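PDB 5BPK: gamma-glutamyltranspeptidase (Ggt) from Helicobacter pylori 26695, which probably cleaves the gamma-glutamyl bond of glutathione and related compounds and transfers the gamma-glutamyl group to water or an acceptor, as an Ntn-hydrolase. Local coordinates for residues N112-I115 / S116-V119. Residues are numbered along the deposited sequence; the frame is centred on the assembly and turned at random.
Sequences NMNI and SEAV. With EDO (1,2-ethanediol), chain S.
Asn114 O accepts from Ala118 N at 2.8 Å and Ile115 O from Val119 N at 3.1 Å, two i to i+4 backbone bonds that open helix 115-120 with Asn114 as its N-cap. The side chains complete a capping box. Asn114 OD1 takes Glu117 N at 2.8 Å in a nearly straight bond (173° at the hydrogen), the donor tilted out of the carbonyl plane. In return, Glu117 OE1 receives Asn114 N at 2.9 Å on its anti lone pair. Asn114 CG sits between its own N and carbonyl carbon (chi1 75°), which turns OD1 towards the helix start; the amide then stacks on the Glu117 carboxylate, their planes 19° apart. A water 2.7 Å from Glu117 OE1 donates to it and to Asn112 O, linking the box to the loop residue Asn112. Met113 runs beside the first helical turn, with CB 4.1 Å from Ala118 CB and SD near the Glu117 carbonyl. Ser116 OG accepts from ethanediol O1 at 3.2 Å and also bonds to Tyr29 O of the other chain. Ala118 and Ile115 pack on Val108 of helix 96-109, while Ile115 also meets Tyr179 of strand 176-181, so the short helix lies between helix 96-109 and strand 176-181.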
loop_
_atom_site.group_PDB
_atom_site.type_symbol
_atom_site.label_atom_id
_atom_site.label_comp_id
_atom_site.label_asym_id
_atom_site.label_seq_id
_atom_site.Cartn_x
_atom_site.Cartn_y
_atom_site.Cartn_z
ATOM N N ASN B 112 15.597 -14.550 -12.823
ATOM C CA ASN B 112 15.075 -14.587 -14.196
ATOM C C ASN B 112 13.714 -15.278 -14.299
ATOM O O ASN B 112 13.400 -15.940 -15.297
ATOM C CB ASN B 112 16.099 -15.232 -15.143
ATOM C CG ASN B 112 15.868 -14.882 -16.604
ATOM O OD1 ASN B 112 15.433 -13.777 -16.940
ATOM N ND2 ASN B 112 16.178 -15.826 -17.486
ATOM N N MET B 113 12.891 -15.089 -13.270
ATOM C CA MET B 113 11.494 -15.491 -13.326
ATOM C C MET B 113 10.714 -14.540 -14.209
ATOM O O MET B 113 11.009 -13.341 -14.227
ATOM C CB MET B 113 10.879 -15.483 -11.927
ATOM C CG MET B 113 11.410 -16.572 -11.037
ATOM S SD MET B 113 10.436 -16.733 -9.554
ATOM C CE MET B 113 11.585 -17.599 -8.499
ATOM N N ASN B 114 9.719 -15.071 -14.933
ATOM C CA ASN B 114 8.722 -14.221 -15.562
ATOM C C ASN B 114 7.844 -13.590 -14.473
ATOM O O ASN B 114 7.944 -13.937 -13.289
ATOM C CB ASN B 114 7.939 -14.930 -16.686
ATOM C CG ASN B 114 6.894 -15.916 -16.193
ATOM O OD1 ASN B 114 6.202 -15.690 -15.194
ATOM N ND2 ASN B 114 6.728 -17.005 -16.946
ATOM N N ILE B 115 7.050 -12.600 -14.838
ATOM C CA ILE B 115 6.358 -11.829 -13.810
ATOM C C ILE B 115 5.314 -12.651 -13.057
ATOM O O ILE B 115 5.085 -12.411 -11.866
ATOM C CB ILE B 115 5.773 -10.498 -14.364
ATOM C CG1 ILE B 115 5.415 -9.538 -13.227
ATOM C CG2 ILE B 115 4.578 -10.736 -15.306
ATOM C CD1 ILE B 115 6.587 -9.206 -12.326
ATOM N N SER B 116 4.696 -13.631 -13.727
ATOM C CA SER B 116 3.771 -14.542 -13.052
ATOM C C SER B 116 4.475 -15.429 -12.018
ATOM O O SER B 116 4.001 -15.589 -10.887
ATOM C CB SER B 116 3.012 -15.403 -14.060
ATOM O OG SER B 116 2.132 -16.270 -13.391
ATOM N N GLU B 117 5.601 -16.005 -12.426
ATOM C CA GLU B 117 6.433 -16.806 -11.533
ATOM C C GLU B 117 6.934 -15.969 -10.344
ATOM O O GLU B 117 6.880 -16.410 -9.177
ATOM C CB GLU B 117 7.614 -17.387 -12.296
ATOM C CG GLU B 117 7.223 -18.436 -13.336
ATOM C CD GLU B 117 8.363 -18.787 -14.292
ATOM O OE1 GLU B 117 9.201 -17.914 -14.619
ATOM O OE2 GLU B 117 8.418 -19.951 -14.721
ATOM N N ALA B 118 7.410 -14.762 -10.640
ATOM C CA ALA B 118 7.940 -13.878 -9.604
ATOM C C ALA B 118 6.887 -13.548 -8.544
ATOM O O ALA B 118 7.215 -13.428 -7.357
ATOM C CB ALA B 118 8.498 -12.595 -10.218
ATOM N N VAL B 119 5.637 -13.368 -8.978
ATOM C CA VAL B 119 4.528 -13.082 -8.058
ATOM C C VAL B 119 4.027 -14.327 -7.283
ATOM O O VAL B 119 3.788 -14.255 -6.071
ATOM C CB VAL B 119 3.357 -12.396 -8.795
ATOM C CG1 VAL B 119 2.103 -12.300 -7.911
ATOM C CG2 VAL B 119 3.781 -11.001 -9.293
HETATM C C1 EDO S . -1.086 -15.282 -13.638
HETATM O O1 EDO S . -0.542 -14.937 -12.345
HETATM C C2 EDO S . -1.256 -14.020 -14.473
HETATM O O2 EDO S . -2.111 -13.080 -13.817
HETATM O O HOH W 1 11.372 -17.927 -16.284
#